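Long-range contact in FrpC operon protein (Neisseria meningitidis, PDB 5EDF), which is of uncertain function but is iron-regulated, binds the RTX protein FrpC and is putatively involved in adhesion: residues 142-154 with 164-178. Numbering follows the deposited sequence.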
ATOM      1  N   ILE A 142      15.537  13.667 -21.945  1.00 23.00           N
ATOM      2  CA  ILE A 142      16.845  13.050 -21.684  1.00 28.15           C
ATOM      3  C   ILE A 142      17.288  12.411 -22.996  1.00 30.92           C
ATOM      4  O   ILE A 142      16.664  11.447 -23.445  1.00 33.57           O
ATOM      5  CB  ILE A 142      16.773  11.953 -20.588  1.00 27.75           C
ATOM      6  CG1 ILE A 142      16.069  12.483 -19.330  1.00 26.88           C
ATOM      7  CG2 ILE A 142      18.194  11.451 -20.238  1.00 29.80           C
ATOM      8  CD1 ILE A 142      15.915  11.436 -18.237  1.00 26.07           C
ATOM      9  N   PRO A 143      18.336  12.959 -23.634  1.00 35.47           N
ATOM     10  CA  PRO A 143      18.731  12.466 -24.959  1.00 40.89           C
ATOM     11  C   PRO A 143      18.917  10.942 -25.017  1.00 41.38           C
ATOM     12  O   PRO A 143      18.433  10.295 -25.952  1.00 46.12           O
ATOM     13  CB  PRO A 143      20.051  13.195 -25.224  1.00 41.53           C
ATOM     14  CG  PRO A 143      19.978  14.449 -24.404  1.00 37.49           C
ATOM     15  CD  PRO A 143      19.104  14.151 -23.217  1.00 35.47           C
ATOM     16  N   GLU A 144      19.583  10.383 -24.010  1.00 41.37           N
ATOM     17  CA  GLU A 144      19.875   8.942 -23.963  1.00 48.42           C
ATOM     18  C   GLU A 144      18.690   8.076 -23.500  1.00 46.27           C
ATOM     19  O   GLU A 144      18.703   6.860 -23.688  1.00 48.19           O
ATOM     20  CB  GLU A 144      21.111   8.665 -23.082  1.00 55.58           C
ATOM     21  CG  GLU A 144      20.922   8.847 -21.552  1.00 58.97           C
ATOM     22  CD  GLU A 144      21.315  10.234 -21.019  1.00 61.89           C
ATOM     23  OE1 GLU A 144      21.264  11.231 -21.783  1.00 62.33           O
ATOM     24  OE2 GLU A 144      21.664  10.322 -19.815  1.00 61.01           O
ATOM     25  N   ASN A 145      17.682   8.696 -22.884  1.00 39.39           N
ATOM     26  CA  ASN A 145      16.513   7.954 -22.393  1.00 35.88           C
ATOM     27  C   ASN A 145      15.184   8.521 -22.905  1.00 32.47           C
ATOM     28  O   ASN A 145      14.546   9.328 -22.212  1.00 31.27           O
ATOM     29  CB  ASN A 145      16.505   7.909 -20.852  1.00 34.94           C
ATOM     30  CG  ASN A 145      15.369   7.040 -20.295  1.00 34.78           C
ATOM     31  OD1 ASN A 145      14.655   6.384 -21.059  1.00 33.19           O
ATOM     32  ND2 ASN A 145      15.201   7.034 -18.970  1.00 26.74           N
ATOM     33  N   PRO A 146      14.734   8.082 -24.096  1.00 31.58           N
ATOM     34  CA  PRO A 146      13.469   8.587 -24.655  1.00 32.44           C
ATOM     35  C   PRO A 146      12.234   8.060 -23.920  1.00 30.41           C
ATOM     36  O   PRO A 146      11.107   8.514 -24.167  1.00 34.42           O
ATOM     37  CB  PRO A 146      13.496   8.087 -26.105  1.00 36.67           C
ATOM     38  CG  PRO A 146      14.367   6.877 -26.078  1.00 36.67           C
ATOM     39  CD  PRO A 146      15.394   7.120 -25.003  1.00 39.54           C
ATOM     40  N   TYR A 147      12.448   7.125 -22.998  1.00 31.39           N
ATOM     41  CA  TYR A 147      11.347   6.469 -22.296  1.00 29.84           C
ATOM     42  C   TYR A 147      11.006   7.127 -20.962  1.00 27.49           C
ATOM     43  O   TYR A 147       9.995   6.782 -20.338  1.00 25.97           O
ATOM     44  CB  TYR A 147      11.695   5.001 -22.097  1.00 29.73           C
ATOM     45  CG  TYR A 147      12.058   4.332 -23.400  1.00 38.58           C
ATOM     46  CD1 TYR A 147      11.105   4.169 -24.402  1.00 40.63           C
ATOM     47  CD2 TYR A 147      13.357   3.912 -23.649  1.00 41.44           C
ATOM     48  CE1 TYR A 147      11.429   3.578 -25.614  1.00 50.99           C
ATOM     49  CE2 TYR A 147      13.703   3.315 -24.869  1.00 44.52           C
ATOM     50  CZ  TYR A 147      12.725   3.148 -25.846  1.00 53.73           C
ATOM     51  OH  TYR A 147      13.009   2.561 -27.063  1.00 58.61           O
ATOM     52  N   PHE A 148      11.809   8.104 -20.534  1.00 24.22           N
ATOM     53  CA  PHE A 148      11.544   8.809 -19.290  1.00 22.56           C
ATOM     54  C   PHE A 148      10.126   9.432 -19.285  1.00 19.94           C
ATOM     55  O   PHE A 148       9.783  10.242 -20.128  1.00 23.09           O
ATOM     56  CB  PHE A 148      12.591   9.886 -19.098  1.00 20.83           C
ATOM     57  CG  PHE A 148      12.523  10.565 -17.785  1.00 21.25           C
ATOM     58  CD1 PHE A 148      12.958   9.927 -16.645  1.00 20.42           C
ATOM     59  CD2 PHE A 148      12.014  11.837 -17.681  1.00 18.94           C
ATOM     60  CE1 PHE A 148      12.898  10.562 -15.413  1.00 20.46           C
ATOM     61  CE2 PHE A 148      11.964  12.465 -16.483  1.00 18.94           C
ATOM     62  CZ  PHE A 148      12.378  11.832 -15.335  1.00 21.19           C
ATOM     63  N   HIS A 149       9.313   9.052 -18.307  1.00 18.31           N
ATOM     64  CA  HIS A 149       7.936   9.471 -18.232  1.00 18.48           C
ATOM     65  C   HIS A 149       7.405   9.145 -16.837  1.00 16.53           C
ATOM     66  O   HIS A 149       7.352   7.978 -16.479  1.00 18.74           O
ATOM     67  CB  HIS A 149       7.104   8.709 -19.273  1.00 21.32           C
ATOM     68  CG  HIS A 149       5.803   9.364 -19.602  1.00 19.69           C
ATOM     69  ND1 HIS A 149       4.851   8.757 -20.396  1.00 30.35           N
ATOM     70  CD2 HIS A 149       5.308  10.583 -19.290  1.00 22.95           C
ATOM     71  CE1 HIS A 149       3.824   9.574 -20.547  1.00 33.35           C
ATOM     72  NE2 HIS A 149       4.073  10.688 -19.882  1.00 28.52           N
ATOM     73  N   GLU A 150       7.009  10.161 -16.097  1.00 15.65           N
ATOM     74  CA  GLU A 150       6.557   9.968 -14.715  1.00 13.89           C
ATOM     75  C   GLU A 150       5.330  10.817 -14.484  1.00 13.73           C
ATOM     76  O   GLU A 150       5.148  11.873 -15.122  1.00 16.84           O
ATOM     77  CB  GLU A 150       7.667  10.291 -13.725  1.00 15.40           C
ATOM     78  CG  GLU A 150       9.016   9.800 -14.259  1.00 21.59           C
ATOM     79  CD  GLU A 150      10.056   9.497 -13.215  1.00 22.60           C
ATOM     80  OE1 GLU A 150      10.101  10.214 -12.197  1.00 23.29           O
ATOM     81  OE2 GLU A 150      10.844   8.547 -13.450  1.00 23.46           O
ATOM     82  N   PHE A 151       4.447  10.328 -13.644  1.00 13.85           N
ATOM     83  CA  PHE A 151       3.215  10.991 -13.252  1.00 13.18           C
ATOM     84  C   PHE A 151       3.156  11.129 -11.740  1.00 13.89           C
ATOM     85  O   PHE A 151       3.623  10.230 -11.004  1.00 13.90           O
ATOM     86  CB  PHE A 151       2.008  10.141 -13.657  1.00 14.03           C
ATOM     87  CG  PHE A 151       1.863   9.941 -15.112  1.00 17.62           C
ATOM     88  CD1 PHE A 151       1.132  10.851 -15.856  1.00 21.92           C
ATOM     89  CD2 PHE A 151       2.455   8.883 -15.750  1.00 19.48           C
ATOM     90  CE1 PHE A 151       0.972  10.702 -17.226  1.00 26.66           C
ATOM     91  CE2 PHE A 151       2.313   8.714 -17.141  1.00 24.36           C
ATOM     92  CZ  PHE A 151       1.555   9.631 -17.875  1.00 24.55           C
ATOM     93  N   TYR A 152       2.572  12.209 -11.253  1.00 12.02           N
ATOM     94  CA  TYR A 152       2.313  12.447  -9.859  1.00 11.67           C
ATOM     95  C   TYR A 152       0.872  12.786  -9.679  1.00 14.22           C
ATOM     96  O   TYR A 152       0.337  13.570 -10.468  1.00 14.43           O
ATOM     97  CB  TYR A 152       3.159  13.614  -9.317  1.00 12.86           C
ATOM     98  CG  TYR A 152       4.648  13.424  -9.406  1.00 11.78           C
ATOM     99  CD1 TYR A 152       5.390  12.962  -8.330  1.00 12.96           C
ATOM    100  CD2 TYR A 152       5.333  13.693 -10.595  1.00 12.99           C
ATOM    101  CE1 TYR A 152       6.764  12.797  -8.432  1.00 14.41           C
ATOM    102  CE2 TYR A 152       6.706  13.519 -10.698  1.00 13.84           C
ATOM    103  CZ  TYR A 152       7.425  13.077  -9.616  1.00 13.23           C
ATOM    104  OH  TYR A 152       8.774  12.944  -9.698  1.00 14.83           O
ATOM    105  N   TYR A 153       0.249  12.249  -8.651  1.00 12.26           N
ATOM    106  CA  TYR A 153      -1.077  12.603  -8.203  1.00 13.00           C
ATOM    107  C   TYR A 153      -0.986  12.972  -6.735  1.00 12.65           C
ATOM    108  O   TYR A 153      -0.649  12.124  -5.906  1.00 13.24           O
ATOM    109  CB  TYR A 153      -2.068  11.491  -8.479  1.00 13.12           C
ATOM    110  CG  TYR A 153      -2.017  11.009  -9.920  1.00 12.76           C
ATOM    111  CD1 TYR A 153      -2.595  11.743 -10.928  1.00 12.84           C
ATOM    112  CD2 TYR A 153      -1.389   9.831 -10.267  1.00 15.75           C
ATOM    113  CE1 TYR A 153      -2.521  11.324 -12.269  1.00 15.42           C
ATOM    114  CE2 TYR A 153      -1.321   9.407 -11.574  1.00 17.73           C
ATOM    115  CZ  TYR A 153      -1.900  10.156 -12.573  1.00 16.69           C
ATOM    116  OH  TYR A 153      -1.859   9.712 -13.883  1.00 18.04           O
ATOM    117  N   ILE A 154      -1.309  14.204  -6.386  1.00 13.47           N
ATOM    118  CA  ILE A 154      -1.102  14.750  -5.056  1.00 13.30           C
ATOM    119  C   ILE A 154      -2.427  15.187  -4.458  1.00 14.89           C
ATOM    120  O   ILE A 154      -3.125  16.013  -5.028  1.00 16.77           O
ATOM    121  CB  ILE A 154      -0.123  15.950  -5.082  1.00 14.54           C
ATOM    122  CG1 ILE A 154       1.206  15.510  -5.666  1.00 15.58           C
ATOM    123  CG2 ILE A 154       0.034  16.542  -3.692  1.00 16.13           C
ATOM    124  CD1 ILE A 154       2.253  16.584  -5.757  1.00 16.83           C
ATOM    125  N   THR A 164       3.143   8.334  -7.133  1.00 10.19           N
ATOM    126  CA  THR A 164       4.102   8.526  -8.243  1.00 11.17           C
ATOM    127  C   THR A 164       4.115   7.280  -9.093  1.00 11.95           C
ATOM    128  O   THR A 164       4.263   6.179  -8.601  1.00 13.82           O
ATOM    129  CB  THR A 164       5.507   8.812  -7.733  1.00 11.13           C
ATOM    130  OG1 THR A 164       5.486   9.847  -6.752  1.00 13.46           O
ATOM    131  CG2 THR A 164       6.460   9.226  -8.877  1.00 14.41           C
ATOM    132  N   HIS A 165       3.889   7.437 -10.383  1.00 12.66           N
ATOM    133  CA  HIS A 165       3.777   6.305 -11.326  1.00 11.84           C
ATOM    134  C   HIS A 165       4.752   6.562 -12.451  1.00 13.26           C
ATOM    135  O   HIS A 165       4.683   7.614 -13.083  1.00 14.96           O
ATOM    136  CB  HIS A 165       2.334   6.262 -11.843  1.00 12.97           C
ATOM    137  CG  HIS A 165       1.991   5.061 -12.669  1.00 13.83           C
ATOM    138  ND1 HIS A 165       2.061   3.769 -12.182  1.00 12.96           N
ATOM    139  CD2 HIS A 165       1.527   4.958 -13.937  1.00 16.15           C
ATOM    140  CE1 HIS A 165       1.684   2.927 -13.130  1.00 15.49           C
ATOM    141  NE2 HIS A 165       1.309   3.624 -14.192  1.00 16.35           N
ATOM    142  N   ARG A 166       5.693   5.658 -12.694  1.00 12.91           N
ATOM    143  CA  ARG A 166       6.795   5.932 -13.601  0.50 14.10           C
ATOM    144  C   ARG A 166       7.149   4.749 -14.487  1.00 16.32           C
ATOM    145  O   ARG A 166       7.027   3.584 -14.091  1.00 17.24           O
ATOM    146  CB  ARG A 166       8.029   6.355 -12.808  0.50 16.64           C
ATOM    147  CG  ARG A 166       8.396   5.397 -11.698  0.50 21.22           C
ATOM    148  CD  ARG A 166       9.718   5.718 -11.031  0.50 27.09           C
ATOM    149  NE  ARG A 166       9.950   7.139 -10.748  0.50 28.87           N
ATOM    150  CZ  ARG A 166       9.752   7.721  -9.567  0.50 27.65           C
ATOM    151  NH1 ARG A 166       9.292   7.030  -8.529  0.50 22.80           N
ATOM    152  NH2 ARG A 166      10.033   9.008  -9.422  0.50 21.43           N
ATOM    153  N   ASN A 167       7.627   5.045 -15.687  1.00 17.71           N
ATOM    154  CA  ASN A 167       8.127   4.006 -16.569  1.00 19.11           C
ATOM    155  C   ASN A 167       9.591   3.749 -16.230  1.00 20.18           C
ATOM    156  O   ASN A 167      10.398   4.665 -16.203  1.00 22.61           O
ATOM    157  CB  ASN A 167       8.009   4.404 -18.042  1.00 22.63           C
ATOM    158  CG  ASN A 167       8.185   3.214 -18.986  1.00 26.39           C
ATOM    159  OD1 ASN A 167       8.519   2.106 -18.565  1.00 24.21           O
ATOM    160  ND2 ASN A 167       7.972   3.452 -20.289  1.00 29.44           N
ATOM    161  N   ASN A 168       9.933   2.496 -15.962  1.00 21.03           N
ATOM    162  CA  ASN A 168      11.289   2.115 -15.586  1.00 22.55           C
ATOM    163  C   ASN A 168      12.133   1.657 -16.761  1.00 28.30           C
ATOM    164  O   ASN A 168      13.321   1.396 -16.612  1.00 30.31           O
ATOM    165  CB  ASN A 168      11.246   1.010 -14.543  1.00 29.28           C
ATOM    166  CG  ASN A 168      10.653   1.493 -13.266  1.00 33.24           C
ATOM    167  OD1 ASN A 168      11.256   2.302 -12.576  1.00 35.56           O
ATOM    168  ND2 ASN A 168       9.434   1.070 -12.983  1.00 27.48           N
ATOM    169  N   ARG A 169      11.511   1.559 -17.920  1.00 24.42           N
ATOM    170  CA  ARG A 169      12.216   1.197 -19.151  1.00 28.27           C
ATOM    171  C   ARG A 169      13.274   2.237 -19.519  1.00 28.47           C
ATOM    172  O   ARG A 169      13.003   3.445 -19.490  1.00 29.85           O
ATOM    173  CB  ARG A 169      11.205   1.085 -20.280  1.00 26.51           C
ATOM    174  CG  ARG A 169      11.789   0.617 -21.614  1.00 31.31           C
ATOM    175  CD  ARG A 169      10.749   0.817 -22.660  1.00 31.14           C
ATOM    176  NE  ARG A 169      11.166   0.299 -23.965  1.00 39.48           N
ATOM    177  CZ  ARG A 169      10.395   0.308 -25.046  1.00 40.66           C
ATOM    178  NH1 ARG A 169       9.165   0.820 -24.991  1.00 39.54           N
ATOM    179  NH2 ARG A 169      10.855  -0.188 -26.188  1.00 44.99           N
ATOM    180  N   ILE A 170      14.472   1.768 -19.856  1.00 31.58           N
ATOM    181  CA  ILE A 170      15.543   2.661 -20.328  1.00 33.09           C
ATOM    182  C   ILE A 170      16.159   2.315 -21.680  1.00 35.17           C
ATOM    183  O   ILE A 170      16.952   3.100 -22.204  1.00 38.38           O
ATOM    184  CB  ILE A 170      16.689   2.805 -19.277  1.00 40.15           C
ATOM    185  CG1 ILE A 170      17.313   1.440 -18.940  1.00 45.69           C
ATOM    186  CG2 ILE A 170      16.171   3.522 -18.036  1.00 35.86           C
ATOM    187  CD1 ILE A 170      18.463   1.527 -17.950  1.00 49.50           C
ATOM    188  N   ASN A 171      15.823   1.161 -22.246  1.00 96.04           N
ATOM    189  CA  ASN A 171      16.286   0.874 -23.592  1.00111.08           C
ATOM    190  C   ASN A 171      15.248   0.185 -24.433  1.00101.13           C
ATOM    191  O   ASN A 171      14.160  -0.189 -23.991  1.00 86.07           O
ATOM    192  CB  ASN A 171      17.629   0.120 -23.596  1.00132.36           C
ATOM    193  CG  ASN A 171      17.659  -1.031 -22.629  1.00130.22           C
ATOM    194  OD1 ASN A 171      16.803  -1.910 -22.664  1.00119.38           O
ATOM    195  ND2 ASN A 171      18.664  -1.044 -21.762  1.00148.15           N
ATOM    196  N   GLN A 172      15.691  -0.034 -25.602  1.00117.67           N
ATOM    197  CA  GLN A 172      14.797  -0.309 -26.684  1.00120.18           C
ATOM    198  C   GLN A 172      14.444  -1.776 -26.757  1.00123.80           C
ATOM    199  O   GLN A 172      13.327  -2.137 -27.139  1.00123.33           O
ATOM    200  CB  GLN A 172      15.468   0.156 -27.967  1.00148.55           C
ATOM    201  CG  GLN A 172      15.611   1.681 -28.047  1.00155.10           C
ATOM    202  CD  GLN A 172      16.814   2.252 -27.297  1.00165.86           C
ATOM    203  OE1 GLN A 172      17.629   1.516 -26.733  1.00170.24           O
ATOM    204  NE2 GLN A 172      16.927   3.579 -27.294  1.00175.86           N
ATOM    205  N   THR A 173      15.333  -2.616 -26.442  1.00136.14           N
ATOM    206  CA  THR A 173      15.071  -4.041 -26.326  1.00149.85           C
ATOM    207  C   THR A 173      14.089  -4.344 -25.172  1.00133.29           C
ATOM    208  O   THR A 173      13.286  -5.271 -25.264  1.00140.64           O
ATOM    209  CB  THR A 173      16.395  -4.818 -26.144  1.00173.66           C
ATOM    210  OG1 THR A 173      17.004  -4.454 -24.899  1.00168.53           O
ATOM    211  CG2 THR A 173      17.371  -4.521 -27.299  1.00196.31           C
ATOM    212  N   GLU A 174      14.150  -3.544 -24.104  1.00115.60           N
ATOM    213  CA  GLU A 174      13.241  -3.671 -22.954  1.00 99.47           C
ATOM    214  C   GLU A 174      11.790  -3.329 -23.300  1.00 87.83           C
ATOM    215  O   GLU A 174      11.531  -2.607 -24.258  1.00 92.95           O
ATOM    216  CB  GLU A 174      13.704  -2.763 -21.802  1.00 87.93           C
ATOM    217  CG  GLU A 174      14.727  -3.392 -20.857  1.00 99.77           C
ATOM    218  CD  GLU A 174      15.294  -2.402 -19.844  1.00 94.77           C
ATOM    219  OE1 GLU A 174      14.874  -1.224 -19.844  1.00 80.04           O
ATOM    220  OE2 GLU A 174      16.165  -2.806 -19.044  1.00109.76           O
ATOM    221  N   GLU A 175      10.852  -3.838 -22.502  1.00 83.49           N
ATOM    222  CA  GLU A 175       9.436  -3.492 -22.647  1.00 81.80           C
ATOM    223  C   GLU A 175       9.104  -2.372 -21.652  1.00 64.48           C
ATOM    224  O   GLU A 175       9.874  -2.128 -20.722  1.00 55.83           O
ATOM    225  CB  GLU A 175       8.546  -4.712 -22.367  1.00 98.93           C
ATOM    226  CG  GLU A 175       8.973  -5.998 -23.083  1.00126.13           C
ATOM    227  CD  GLU A 175       9.032  -5.850 -24.597  1.00141.28           C
ATOM    228  OE1 GLU A 175       8.175  -5.136 -25.159  1.00146.69           O
ATOM    229  OE2 GLU A 175       9.925  -6.457 -25.232  1.00157.58           O
ATOM    230  N   ASP A 176       7.981  -1.681 -21.858  1.00 65.68           N
ATOM    231  CA  ASP A 176       7.503  -0.701 -20.873  1.00 56.34           C
ATOM    232  C   ASP A 176       7.239  -1.445 -19.581  1.00 56.12           C
ATOM    233  O   ASP A 176       6.661  -2.529 -19.590  1.00 69.33           O
ATOM    234  CB  ASP A 176       6.207   0.000 -21.310  1.00 67.02           C
ATOM    235  CG  ASP A 176       6.447   1.205 -22.213  1.00 69.61           C
ATOM    236  OD1 ASP A 176       7.595   1.437 -22.642  1.00 63.96           O
ATOM    237  OD2 ASP A 176       5.462   1.925 -22.489  1.00 89.75           O
ATOM    238  N   SER A 177       7.665  -0.852 -18.470  1.00 47.00           N
ATOM    239  CA  SER A 177       7.482  -1.457 -17.160  1.00 50.43           C
ATOM    240  C   SER A 177       7.208  -0.342 -16.156  1.00 47.33           C
ATOM    241  O   SER A 177       8.137   0.312 -15.684  1.00 43.18           O
ATOM    242  CB  SER A 177       8.735  -2.242 -16.768  1.00 51.96           C
ATOM    243  OG  SER A 177       8.521  -3.007 -15.600  1.00 61.96           O
ATOM    244  N   TYR A 178       5.926  -0.117 -15.856  1.00 22.26           N
ATOM    245  CA  TYR A 178       5.556   0.940 -14.916  1.00 21.07           C
ATOM    246  C   TYR A 178       5.553   0.406 -13.500  1.00 17.17           C
ATOM    247  O   TYR A 178       5.244  -0.760 -13.267  1.00 19.49           O
ATOM    248  CB  TYR A 178       4.188   1.556 -15.263  1.00 22.01           C
ATOM    249  CG  TYR A 178       4.299   2.542 -16.399  1.00 22.91           C
ATOM    250  CD1 TYR A 178       4.430   2.107 -17.701  1.00 27.64           C
ATOM    251  CD2 TYR A 178       4.336   3.911 -16.150  1.00 25.18           C
ATOM    252  CE1 TYR A 178       4.557   3.031 -18.748  1.00 24.30           C
ATOM    253  CE2 TYR A 178       4.463   4.828 -17.175  1.00 28.45           C
ATOM    254  CZ  TYR A 178       4.565   4.374 -18.456  1.00 26.89           C
ATOM    255  OH  TYR A 178       4.714   5.275 -19.514  1.00 35.35           O
TER
HETATM  256  O   HOH W   1      13.025   5.491 -17.648  1.00 28.64           O
HETATM  257  O   HOH W   2       7.812   5.803 -21.712  1.00 32.16           O
HETATM  258  O   HOH W   3      10.576   7.343 -16.237  1.00 22.55           O
HETATM  259  O   HOH W   4       9.897  10.994  -7.865  1.00 18.76           O
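Asn167 OD1 accepts from Arg169 N, closing an Asx turn, and from Ser177 N on the opposite face of its plane, while Asn167 N donates across the contact to His149 O. The guanidinium of Arg169 lies flat on the ring of Tyr147, the two planes 11° apart, and three acceptors of its own loop hold it at its edge. Its NE donates to Asn171 O at 3.0 Å, its NH2 to Gln172 O, and its NH1 forms a salt bridge with Asp176 OD1 at 2.9 Å. An extended chain, with CG anti to the backbone N (chi1 -176°), carries Arg169 CD over the same ring face, 3.9 Å from the Tyr147 centroid, so that a CH-pi contact joins an off-centre cation-pi one. Pro146 CG lies against the opposite face of the Tyr147 ring, offset toward the rim. Asp176 OD1 also accepts from Asn167 ND2, which comes from the other side of the carboxylate plane. Water 2 links Asn167 ND2 to Tyr147 O.

Toward the sheet, Phe151 N donates to His165 O at 2.8 Å, with His165 N returning the bond to Phe151 O. Beside this ladder, in one of its two conformers, Arg166 grips Glu150 side-on: NH2 reaches OE1 at 3.0 Å and NE reaches OE2 at 3.2 Å, both from above the carboxylate plane. Thr164 CG2 packs off-centre on the Tyr152 ring. Strands 150-155 and 161-167 thus pair as an antiparallel beta hairpin within the large sheet, and the loops flanking it are joined by a cation-pi stack.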